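Local coordinates for protein L-ribulose 3-epimerase (Methylomonas sp. DH-1, PDB 7CJ7) that catalyses the manganese-dependent epimerization of ketoses at C3, with its highest activity toward L-ribulose, and works as a homodimeric TIM barrel, at residues D38-A43 with L64-S69; A68-S73 with S106-V111; V111-L116 with E152-Y157; G146-L151 with N179-L184. One frame throughout, in Å; residues are numbered along the deposited sequence.

Contact 1: D38-A43 with L64-S69; sequences DYIEIA and LRAHAS. With SOL (L-sorbose), chain C.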
# COMPACT_ATOMS: atom_id res chain seq x y z
N ASP A 38 24.25 -1.29 -15.78
CA ASP A 38 25.18 -2.45 -15.75
C ASP A 38 24.42 -3.75 -16.01
O ASP A 38 25.00 -4.67 -16.61
CB ASP A 38 25.91 -2.53 -14.41
CG ASP A 38 26.71 -1.29 -14.10
OD1 ASP A 38 27.53 -0.90 -14.96
OD2 ASP A 38 26.52 -0.71 -13.02
N TYR A 39 23.18 -3.85 -15.55
CA TYR A 39 22.39 -5.10 -15.70
C TYR A 39 20.92 -4.77 -15.90
O TYR A 39 20.48 -3.65 -15.62
CB TYR A 39 22.60 -6.04 -14.50
CG TYR A 39 22.01 -5.56 -13.20
CD1 TYR A 39 20.72 -5.87 -12.83
CD2 TYR A 39 22.74 -4.76 -12.33
CE1 TYR A 39 20.18 -5.44 -11.63
CE2 TYR A 39 22.21 -4.31 -11.14
CZ TYR A 39 20.91 -4.63 -10.79
OH TYR A 39 20.37 -4.16 -9.62
N ILE A 40 20.19 -5.76 -16.41
CA ILE A 40 18.71 -5.75 -16.45
C ILE A 40 18.22 -6.79 -15.44
O ILE A 40 18.85 -7.86 -15.33
CB ILE A 40 18.19 -6.02 -17.86
CG1 ILE A 40 16.66 -5.98 -17.89
CG2 ILE A 40 18.73 -7.33 -18.39
CD1 ILE A 40 16.08 -5.46 -19.16
N GLU A 41 17.15 -6.47 -14.72
CA GLU A 41 16.49 -7.41 -13.80
C GLU A 41 15.31 -8.00 -14.55
O GLU A 41 14.36 -7.28 -14.83
CB GLU A 41 16.08 -6.72 -12.51
CG GLU A 41 15.57 -7.69 -11.47
CD GLU A 41 15.18 -6.98 -10.20
OE1 GLU A 41 16.07 -6.38 -9.56
OE2 GLU A 41 13.97 -7.00 -9.88
N ILE A 42 15.41 -9.28 -14.89
CA ILE A 42 14.34 -9.99 -15.65
C ILE A 42 13.30 -10.51 -14.66
O ILE A 42 13.69 -11.16 -13.69
CB ILE A 42 14.96 -11.11 -16.50
CG1 ILE A 42 16.00 -10.54 -17.47
CG2 ILE A 42 13.87 -11.88 -17.21
CD1 ILE A 42 16.81 -11.59 -18.21
N ALA A 43 12.03 -10.22 -14.91
CA ALA A 43 10.88 -10.72 -14.13
C ALA A 43 10.56 -12.15 -14.61
O ALA A 43 10.21 -12.30 -15.78
CB ALA A 43 9.71 -9.79 -14.31
N LEU A 64 25.56 -6.51 -21.51
CA LEU A 64 24.74 -6.28 -20.30
C LEU A 64 24.75 -7.54 -19.45
O LEU A 64 24.78 -8.63 -20.01
CB LEU A 64 23.33 -5.91 -20.77
CG LEU A 64 22.47 -5.19 -19.75
CD1 LEU A 64 23.07 -3.84 -19.39
CD2 LEU A 64 21.06 -5.02 -20.29
N ARG A 65 24.71 -7.39 -18.13
CA ARG A 65 24.53 -8.54 -17.20
C ARG A 65 23.03 -8.67 -16.89
O ARG A 65 22.24 -7.76 -17.26
CB ARG A 65 25.41 -8.34 -15.96
CG ARG A 65 26.90 -8.31 -16.27
CD ARG A 65 27.79 -8.41 -15.05
NE ARG A 65 27.70 -7.29 -14.11
CZ ARG A 65 28.29 -6.10 -14.28
NH1 ARG A 65 28.97 -5.84 -15.38
NH2 ARG A 65 28.17 -5.15 -13.36
N ALA A 66 22.64 -9.76 -16.23
CA ALA A 66 21.24 -9.97 -15.82
C ALA A 66 21.20 -10.55 -14.41
O ALA A 66 22.05 -11.38 -14.06
CB ALA A 66 20.53 -10.86 -16.81
N HIS A 67 20.23 -10.09 -13.62
CA HIS A 67 19.76 -10.75 -12.39
C HIS A 67 18.28 -11.05 -12.61
O HIS A 67 17.72 -10.60 -13.61
CB HIS A 67 20.05 -9.90 -11.15
CG HIS A 67 21.49 -9.66 -10.90
ND1 HIS A 67 22.41 -10.70 -10.75
CD2 HIS A 67 22.19 -8.51 -10.75
CE1 HIS A 67 23.60 -10.19 -10.51
NE2 HIS A 67 23.49 -8.85 -10.50
N ALA A 68 17.65 -11.79 -11.72
CA ALA A 68 16.23 -12.17 -11.90
C ALA A 68 15.47 -11.94 -10.60
O ALA A 68 16.02 -12.18 -9.54
CB ALA A 68 16.14 -13.60 -12.36
N SER A 69 14.23 -11.51 -10.72
CA SER A 69 13.28 -11.39 -9.60
C SER A 69 12.00 -12.13 -9.99
O SER A 69 11.74 -12.29 -11.20
CB SER A 69 13.02 -9.94 -9.25
OG SER A 69 12.37 -9.27 -10.32
C1 SOL C . 6.75 -5.86 -6.04
O1 SOL C . 6.00 -4.81 -5.46
C2 SOL C . 8.20 -5.50 -6.17
O2 SOL C . 8.68 -4.62 -5.48
C3 SOL C . 9.03 -6.23 -7.21
O3 SOL C . 10.41 -6.12 -6.93
C4 SOL C . 8.63 -7.70 -7.33
O4 SOL C . 8.85 -8.35 -6.08
C5 SOL C . 9.39 -8.46 -8.41
O5 SOL C . 9.08 -9.85 -8.32
C6 SOL C . 9.08 -7.98 -9.82
O6 SOL C . 9.86 -8.70 -10.78

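Contact 2: A68-S73 with S106-V111; sequences ASLGLS and SELCGV. With SOL (L-sorbose), chain C.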
# COMPACT_ATOMS: atom_id res chain seq x y z
N ALA A 68 17.65 -11.79 -11.72
CA ALA A 68 16.23 -12.17 -11.90
C ALA A 68 15.47 -11.94 -10.60
O ALA A 68 16.02 -12.18 -9.54
CB ALA A 68 16.14 -13.60 -12.36
N SER A 69 14.23 -11.51 -10.72
CA SER A 69 13.28 -11.39 -9.60
C SER A 69 12.00 -12.13 -9.99
O SER A 69 11.74 -12.29 -11.20
CB SER A 69 13.02 -9.94 -9.25
OG SER A 69 12.37 -9.27 -10.32
N LEU A 70 11.24 -12.58 -9.00
CA LEU A 70 9.88 -13.09 -9.29
C LEU A 70 9.03 -12.97 -8.03
O LEU A 70 9.57 -12.66 -6.97
CB LEU A 70 9.98 -14.54 -9.78
CG LEU A 70 10.57 -15.52 -8.78
CD1 LEU A 70 9.51 -16.01 -7.80
CD2 LEU A 70 11.23 -16.69 -9.49
N GLY A 71 7.73 -13.13 -8.21
CA GLY A 71 6.78 -13.42 -7.14
C GLY A 71 6.11 -14.74 -7.42
O GLY A 71 5.89 -15.05 -8.60
N LEU A 72 5.83 -15.53 -6.39
CA LEU A 72 5.02 -16.75 -6.59
C LEU A 72 3.55 -16.35 -6.73
O LEU A 72 3.23 -15.17 -6.57
CB LEU A 72 5.26 -17.69 -5.40
CG LEU A 72 6.73 -18.08 -5.20
CD1 LEU A 72 6.90 -18.83 -3.89
CD2 LEU A 72 7.24 -18.91 -6.37
N SER A 73 2.69 -17.30 -7.05
CA SER A 73 1.22 -17.12 -7.15
C SER A 73 0.55 -18.11 -6.21
O SER A 73 1.28 -18.90 -5.56
CB SER A 73 0.77 -17.29 -8.57
OG SER A 73 0.92 -18.64 -8.97
N SER A 106 23.82 -14.08 -10.77
CA SER A 106 24.22 -14.56 -9.42
C SER A 106 23.21 -14.15 -8.35
O SER A 106 23.45 -14.47 -7.18
CB SER A 106 25.60 -14.07 -9.08
OG SER A 106 25.67 -12.67 -9.25
N GLU A 107 22.12 -13.45 -8.71
CA GLU A 107 21.12 -12.97 -7.72
C GLU A 107 19.71 -13.34 -8.16
O GLU A 107 19.29 -12.90 -9.25
CB GLU A 107 21.23 -11.46 -7.52
CG GLU A 107 22.61 -11.00 -7.09
CD GLU A 107 23.01 -11.39 -5.68
OE1 GLU A 107 22.10 -11.74 -4.87
OE2 GLU A 107 24.23 -11.34 -5.37
N LEU A 108 19.02 -14.15 -7.35
CA LEU A 108 17.57 -14.40 -7.49
C LEU A 108 16.88 -13.66 -6.34
O LEU A 108 17.16 -13.99 -5.19
CB LEU A 108 17.26 -15.89 -7.42
CG LEU A 108 15.78 -16.23 -7.51
CD1 LEU A 108 15.25 -15.85 -8.87
CD2 LEU A 108 15.50 -17.69 -7.21
N CYS A 109 16.07 -12.66 -6.66
CA CYS A 109 15.51 -11.75 -5.62
C CYS A 109 14.00 -11.58 -5.82
O CYS A 109 13.41 -12.25 -6.69
CB CYS A 109 16.26 -10.42 -5.63
SG CYS A 109 15.94 -9.41 -7.09
N GLY A 110 13.38 -10.77 -4.98
CA GLY A 110 11.93 -10.52 -5.03
C GLY A 110 11.17 -11.35 -4.02
O GLY A 110 11.74 -11.79 -3.00
N VAL A 111 9.87 -11.52 -4.27
CA VAL A 111 8.95 -12.19 -3.33
C VAL A 111 8.98 -13.68 -3.64
O VAL A 111 8.02 -14.21 -4.25
CB VAL A 111 7.55 -11.55 -3.40
CG1 VAL A 111 6.59 -12.21 -2.41
CG2 VAL A 111 7.64 -10.06 -3.14
C1 SOL C . 6.75 -5.86 -6.04
O1 SOL C . 6.00 -4.81 -5.46
C2 SOL C . 8.20 -5.50 -6.17
O2 SOL C . 8.68 -4.62 -5.48
C3 SOL C . 9.03 -6.23 -7.21
O3 SOL C . 10.41 -6.12 -6.93
C4 SOL C . 8.63 -7.70 -7.33
O4 SOL C . 8.85 -8.35 -6.08
C5 SOL C . 9.39 -8.46 -8.41
O5 SOL C . 9.08 -9.85 -8.32
C6 SOL C . 9.08 -7.98 -9.82
O6 SOL C . 9.86 -8.70 -10.78

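Contact 3: V111-L116 with E152-Y157; sequences VIYCAL and EVVNRY. With MN (manganese (II) ion), chain D; SOL (L-sorbose), chain C.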
# COMPACT_ATOMS: atom_id res chain seq x y z
N VAL A 111 9.87 -11.52 -4.27
CA VAL A 111 8.95 -12.19 -3.33
C VAL A 111 8.98 -13.68 -3.64
O VAL A 111 8.02 -14.21 -4.25
CB VAL A 111 7.55 -11.55 -3.40
CG1 VAL A 111 6.59 -12.21 -2.41
CG2 VAL A 111 7.64 -10.06 -3.14
N ILE A 112 10.07 -14.33 -3.25
CA ILE A 112 10.37 -15.75 -3.59
C ILE A 112 9.89 -16.67 -2.46
O ILE A 112 10.00 -17.88 -2.63
CB ILE A 112 11.86 -15.94 -3.90
CG1 ILE A 112 12.75 -15.40 -2.77
CG2 ILE A 112 12.22 -15.31 -5.23
CD1 ILE A 112 14.22 -15.69 -2.97
N TYR A 113 9.40 -16.10 -1.36
CA TYR A 113 9.12 -16.84 -0.10
C TYR A 113 7.61 -16.96 0.14
O TYR A 113 7.21 -17.56 1.14
CB TYR A 113 9.81 -16.13 1.07
CG TYR A 113 9.43 -14.67 1.16
CD1 TYR A 113 8.29 -14.28 1.84
CD2 TYR A 113 10.18 -13.70 0.52
CE1 TYR A 113 7.92 -12.95 1.91
CE2 TYR A 113 9.83 -12.36 0.60
CZ TYR A 113 8.68 -11.99 1.28
OH TYR A 113 8.31 -10.68 1.36
N CYS A 114 6.79 -16.44 -0.76
CA CYS A 114 5.31 -16.50 -0.65
C CYS A 114 4.65 -16.08 -1.97
O CYS A 114 5.37 -15.65 -2.90
CB CYS A 114 4.81 -15.61 0.47
SG CYS A 114 4.97 -13.85 0.10
N ALA A 115 3.32 -16.18 -2.04
CA ALA A 115 2.53 -15.63 -3.16
C ALA A 115 2.59 -14.10 -3.09
O ALA A 115 2.33 -13.53 -2.00
CB ALA A 115 1.12 -16.15 -3.13
N LEU A 116 2.96 -13.45 -4.19
CA LEU A 116 2.95 -11.97 -4.30
C LEU A 116 1.49 -11.55 -4.45
O LEU A 116 0.86 -11.98 -5.43
CB LEU A 116 3.77 -11.55 -5.51
CG LEU A 116 3.83 -10.05 -5.78
CD1 LEU A 116 4.51 -9.32 -4.65
CD2 LEU A 116 4.53 -9.76 -7.10
N GLU A 152 12.82 -10.22 -0.71
CA GLU A 152 12.34 -8.82 -0.77
C GLU A 152 11.22 -8.62 0.26
O GLU A 152 10.15 -9.25 0.13
CB GLU A 152 11.84 -8.47 -2.17
CG GLU A 152 11.64 -6.99 -2.33
CD GLU A 152 11.17 -6.61 -3.72
OE1 GLU A 152 10.86 -7.53 -4.54
OE2 GLU A 152 11.12 -5.41 -3.99
N VAL A 153 11.46 -7.73 1.21
CA VAL A 153 10.43 -7.24 2.17
C VAL A 153 9.46 -6.37 1.38
O VAL A 153 9.90 -5.41 0.73
CB VAL A 153 11.11 -6.46 3.31
CG1 VAL A 153 10.07 -5.87 4.25
CG2 VAL A 153 12.11 -7.35 4.03
N VAL A 154 8.17 -6.69 1.41
CA VAL A 154 7.19 -5.87 0.66
C VAL A 154 6.06 -5.50 1.61
O VAL A 154 5.99 -6.03 2.73
CB VAL A 154 6.67 -6.59 -0.60
CG1 VAL A 154 7.78 -6.80 -1.62
CG2 VAL A 154 5.99 -7.91 -0.24
N ASN A 155 5.20 -4.59 1.16
CA ASN A 155 4.18 -3.99 2.04
C ASN A 155 3.08 -5.02 2.33
O ASN A 155 3.02 -6.09 1.67
CB ASN A 155 3.67 -2.67 1.45
CG ASN A 155 2.81 -2.87 0.23
OD1 ASN A 155 1.75 -3.48 0.33
ND2 ASN A 155 3.25 -2.36 -0.92
N ARG A 156 2.22 -4.68 3.28
CA ARG A 156 1.12 -5.52 3.81
C ARG A 156 0.19 -5.98 2.69
O ARG A 156 -0.41 -7.06 2.84
CB ARG A 156 0.35 -4.69 4.84
CG ARG A 156 -0.32 -3.45 4.25
CD ARG A 156 -0.82 -2.47 5.29
NE ARG A 156 0.26 -2.00 6.14
CZ ARG A 156 0.08 -1.38 7.30
NH1 ARG A 156 -1.15 -1.16 7.73
NH2 ARG A 156 1.12 -1.00 8.03
N TYR A 157 0.01 -5.21 1.62
CA TYR A 157 -0.93 -5.58 0.53
C TYR A 157 -0.30 -6.62 -0.41
O TYR A 157 -1.01 -7.11 -1.29
CB TYR A 157 -1.41 -4.34 -0.25
CG TYR A 157 -2.00 -3.24 0.59
CD1 TYR A 157 -3.30 -3.32 1.08
CD2 TYR A 157 -1.27 -2.10 0.88
CE1 TYR A 157 -3.85 -2.29 1.83
CE2 TYR A 157 -1.80 -1.07 1.64
CZ TYR A 157 -3.10 -1.16 2.11
OH TYR A 157 -3.64 -0.15 2.84
MN MN D . 10.77 -4.25 -5.67
C1 SOL C . 6.75 -5.86 -6.04
O1 SOL C . 6.00 -4.81 -5.46
C2 SOL C . 8.20 -5.50 -6.17
O2 SOL C . 8.68 -4.62 -5.48
C3 SOL C . 9.03 -6.23 -7.21
O3 SOL C . 10.41 -6.12 -6.93
C4 SOL C . 8.63 -7.70 -7.33
O4 SOL C . 8.85 -8.35 -6.08
C5 SOL C . 9.39 -8.46 -8.41
O5 SOL C . 9.08 -9.85 -8.32
C6 SOL C . 9.08 -7.98 -9.82
O6 SOL C . 9.86 -8.70 -10.78

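Contact 4: G146-L151 with N179-L184; sequences GINIDL and NAFLHL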
# COMPACT_ATOMS: atom_id res chain seq x y z
N GLY A 146 26.22 -21.24 -7.57
CA GLY A 146 26.89 -19.96 -7.26
C GLY A 146 25.92 -18.79 -7.20
O GLY A 146 26.32 -17.65 -7.51
N ILE A 147 24.69 -19.04 -6.76
CA ILE A 147 23.62 -18.01 -6.75
C ILE A 147 23.25 -17.66 -5.30
O ILE A 147 23.09 -18.57 -4.46
CB ILE A 147 22.42 -18.49 -7.60
CG1 ILE A 147 22.75 -18.37 -9.10
CG2 ILE A 147 21.15 -17.73 -7.24
CD1 ILE A 147 21.87 -19.22 -9.98
N ASN A 148 23.17 -16.36 -5.02
CA ASN A 148 22.59 -15.82 -3.76
C ASN A 148 21.09 -15.62 -3.96
O ASN A 148 20.66 -15.20 -5.06
CB ASN A 148 23.22 -14.49 -3.35
CG ASN A 148 24.72 -14.55 -3.16
OD1 ASN A 148 25.22 -15.46 -2.50
ND2 ASN A 148 25.43 -13.58 -3.71
N ILE A 149 20.30 -15.84 -2.91
CA ILE A 149 18.86 -15.47 -2.92
C ILE A 149 18.68 -14.28 -1.98
O ILE A 149 19.30 -14.24 -0.90
CB ILE A 149 17.95 -16.66 -2.58
CG1 ILE A 149 18.07 -17.11 -1.12
CG2 ILE A 149 18.23 -17.80 -3.54
CD1 ILE A 149 17.04 -18.16 -0.74
N ASP A 150 17.87 -13.33 -2.41
CA ASP A 150 17.60 -12.08 -1.67
C ASP A 150 16.08 -11.98 -1.50
O ASP A 150 15.36 -11.89 -2.52
CB ASP A 150 18.21 -10.88 -2.39
CG ASP A 150 19.61 -11.16 -2.93
OD1 ASP A 150 20.58 -11.02 -2.15
OD2 ASP A 150 19.70 -11.54 -4.12
N LEU A 151 15.62 -12.02 -0.26
CA LEU A 151 14.18 -12.07 0.09
C LEU A 151 13.67 -10.64 0.22
O LEU A 151 14.11 -9.92 1.15
CB LEU A 151 14.02 -12.87 1.38
CG LEU A 151 14.22 -14.38 1.26
CD1 LEU A 151 15.64 -14.77 0.87
CD2 LEU A 151 13.84 -15.05 2.56
N ASN A 179 23.99 -17.83 1.89
CA ASN A 179 23.71 -17.22 0.56
C ASN A 179 22.26 -16.73 0.53
O ASN A 179 21.76 -16.49 -0.56
CB ASN A 179 24.00 -18.17 -0.60
CG ASN A 179 23.10 -19.38 -0.60
OD1 ASN A 179 22.85 -19.97 0.44
ND2 ASN A 179 22.62 -19.77 -1.77
N ALA A 180 21.64 -16.55 1.70
CA ALA A 180 20.30 -15.93 1.80
C ALA A 180 20.44 -14.55 2.43
O ALA A 180 21.01 -14.42 3.53
CB ALA A 180 19.35 -16.82 2.55
N PHE A 181 19.92 -13.53 1.76
CA PHE A 181 20.09 -12.11 2.13
C PHE A 181 18.73 -11.42 2.19
O PHE A 181 17.73 -11.94 1.64
CB PHE A 181 20.98 -11.38 1.12
CG PHE A 181 22.40 -11.88 1.09
CD1 PHE A 181 22.76 -12.94 0.28
CD2 PHE A 181 23.38 -11.27 1.86
CE1 PHE A 181 24.07 -13.40 0.25
CE2 PHE A 181 24.68 -11.73 1.84
CZ PHE A 181 25.02 -12.80 1.04
N LEU A 182 18.72 -10.26 2.83
CA LEU A 182 17.56 -9.34 2.83
C LEU A 182 17.61 -8.51 1.54
O LEU A 182 18.71 -8.18 1.05
CB LEU A 182 17.66 -8.45 4.07
CG LEU A 182 16.44 -7.58 4.35
CD1 LEU A 182 15.29 -8.45 4.83
CD2 LEU A 182 16.77 -6.51 5.38
N HIS A 183 16.44 -8.20 1.02
CA HIS A 183 16.26 -7.31 -0.15
C HIS A 183 15.31 -6.20 0.28
O HIS A 183 14.20 -6.53 0.74
CB HIS A 183 15.80 -8.18 -1.33
CG HIS A 183 15.34 -7.45 -2.54
ND1 HIS A 183 14.82 -8.13 -3.63
CD2 HIS A 183 15.30 -6.13 -2.85
CE1 HIS A 183 14.47 -7.26 -4.56
NE2 HIS A 183 14.77 -6.03 -4.12
N LEU A 184 15.75 -4.94 0.24
CA LEU A 184 14.92 -3.79 0.65
C LEU A 184 14.53 -3.00 -0.59
O LEU A 184 15.33 -2.96 -1.55
CB LEU A 184 15.68 -2.90 1.65
CG LEU A 184 15.85 -3.50 3.04
CD1 LEU A 184 16.67 -2.55 3.90
CD2 LEU A 184 14.51 -3.76 3.71

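Contact 1: D38-A43 with L64-S69
Ser69 OG is held by two polar partners at once. It gives its hydrogen to Glu41 OE2 at 2.8 Å and accepts one from O6 of the bound L-sorbose, with Ser69 OG and the sugar oxygen 2.6 Å apart. The serine meets OE2 on its anti side, 29° out of the carboxylate plane. The Glu41 chain leaves opposite its own backbone N (chi1 -172°) and stays extended, which carries the carboxylate out from the strand, on the face shared with Ser69, to the serine hydroxyl. Its other oxygen, OE1, is bonded to Tyr209, Thr244 and the metal ligand His211. With an alanine in place of Glu41, the Ser69 hydroxyl would probably lose its acceptor, and His211 its second-shell partner. Strands 39-43 and 65-69 are parallel neighbours in the TIM barrel, joined through helix 52-61 as a beta-alpha-beta unit. Their backbones alternate bonds from Arg65 N to Asp38 O down to Ser69 N to Ile42 O. On the face with Glu41 and Ser69, the edge of the His67 ring meets the face of Tyr39 in a T-shaped stack. His67 CD2 sits over the ring centre, 3.7 Å from Tyr39 CD1, and the planes are 66° apart. His67 NE2 is bonded to Glu8, which also forms a salt bridge with Arg65. On the other face Ile42 CD1 rests against Ala66 CB at 4.0 Å, and Leu59 of helix 52-61 covers Ile40 and Ala66.

Contact 2: A68-S73 with S106-V111
Cys109 SG stands between its backbone N and carbonyl carbon (chi1 70°), and the Ser69 hydroxyl takes the same kind of position (chi1 65°). These torsions bring the thiol alongside the serine, with Cys109 SG 3.7 Å from Ser69 CB. On the other face of the two strands, Leu108 CD1 meets Leu70 CD2 at 4.2 Å and also the methyl of Ala68. Leu92 and Ala96 of helix 83-102 pack on Leu70, while Thr97 and Leu100 of that helix pack on Leu108.

The backbones run parallel. Ala68 N gives a nearly straight bond to Glu107 O at 3.2 Å. Cys109 N returns one to Ala68 O at 2.9 Å, and Leu70 N bonds to Cys109 O. The bond from Leu72 N to Val111 O is weak. The chain turns a corner at Gly110 and Val111. A side chain at Gly110 would clash with Leu70 O, and the backbone angles themselves call for glycine. Gly110 N is bonded to His183 ND1. At the corner, Val111 CG2 comes 3.6 Å from O4 of the sugar, and on the neighbouring strand Leu70 C lies 3.1 Å from the sugar O5. Strands 65-72 and 107-112, joined through helix 83-102, form a beta-alpha-beta unit of the TIM barrel, and their C-terminal ends line the sugar pocket, as is usual for this fold.

Contact 3: V111-L116 with E152-Y157
Tyr113 OH donates a hydrogen bond to Glu152 O at 2.6 Å, so the tyrosine grips the backbone of a residue whose side chain holds both metal and sugar. Glu152 OE2 binds manganese at 2.1 Å, and Glu152 OE1 accepts a bond from O4 of L-sorbose at 2.7 Å. The sugar binds the same ion through O2 and O3, and Asp185, His211 and Glu246 complete the site. Glu152 is probably a proton donor or acceptor in the reaction, as in related epimerases. Its chain is extended, with CG opposite the backbone N (chi1 -167°), and this carries the carboxylate to the metal. Around this shell Val111 CG2 packs on Val154 CG1 at 3.6 Å. The other Val154 branch, CG2, lies 4.0 Å from Tyr113 OH. The carbonyl of Glu152 meets the Tyr113 ring at its edge, while Val111 CG1 lies over one ring face toward the rim. A phenylalanine at Tyr113 would probably leave Glu152 O without this donor and the backbone behind the metal ligand less firmly placed. Farther along, Asn155 OD1 accepts from Tyr157 N in an Asx turn. Arg156 and Tyr157 reach the second subunit, where Tyr157 OH bonds to Glu158 and Tyr187 of that subunit. The contact joins the chain leaving strand 107-112 to the loop after strand 148-152, with Met135 of helix 125-143 packed on Tyr113 and His188 of helix 186-192 on Val154.

Contact 4: G146-L151 with N179-L184
Asn179 ND2 donates to Ile147 O at 3.0 Å, with the acceptor lying in the plane of the asparagine amide and the N-H pointing at it at 167°. The amide gets there because CG stands between the backbone N and the carbonyl carbon (chi1 65°). ND2 is also bonded to Ala139 O. The backbone of Asn179 adds a second tie, since Ile149 N bonds to Asn179 O at 2.8 Å. The ladder goes on through Phe181 N to Ile149 O and Leu151 N to Phe181 O. It ends with His183 N bonded to Leu151 O. Strands 148-151 and 180-184 are parallel neighbours in the TIM barrel, linked as a beta-alpha-beta unit by helix 165-175. On one face the carboxylate of Asp150 lies alongside Phe181, with Asp150 OD1 3.3 Å from Phe181 CB. Lys5 forms a salt bridge with Asp150 and a cation-pi contact with the Phe181 ring. Asn148 sits near the rim of that ring, its OD1 3.6 Å from Phe181 CE1, and OD1 is bonded to Phe3 N. Asp150 CB also touches His183 CB at 3.8 Å, and the His183 ring packs edge-to-face with His211 of the metal site. On the opposite face Ile149 CG1 meets Ala180 CB at 3.9 Å. Leu138 of helix 125-143 packs on Ile149 and Leu172 of helix 165-175 on Ala180.

All four contacts are buried in one TIM barrel. Contacts 1, 2 and 4 each join neighbouring parallel strands. Contact 3 joins a turn and a loop through a side-chain hydroxyl bonded to a backbone carbonyl and through valine packing. Contacts 1 and 2 share strand 65-72, and contacts 2 and 3 share strand 107-112. Contacts 2 and 4 meet through the adjoining strands 107-112 and 148-152. Contacts 1, 2 and 3 touch the sugar, and contact 3 alone supplies a metal ligand. Contact 4 binds neither metal nor sugar; Asn148 and Asp150 turn to the N-terminal residues Phe3 and Lys5, while His183 lies close to the metal site. Contact 3 is also the one that reaches the second subunit.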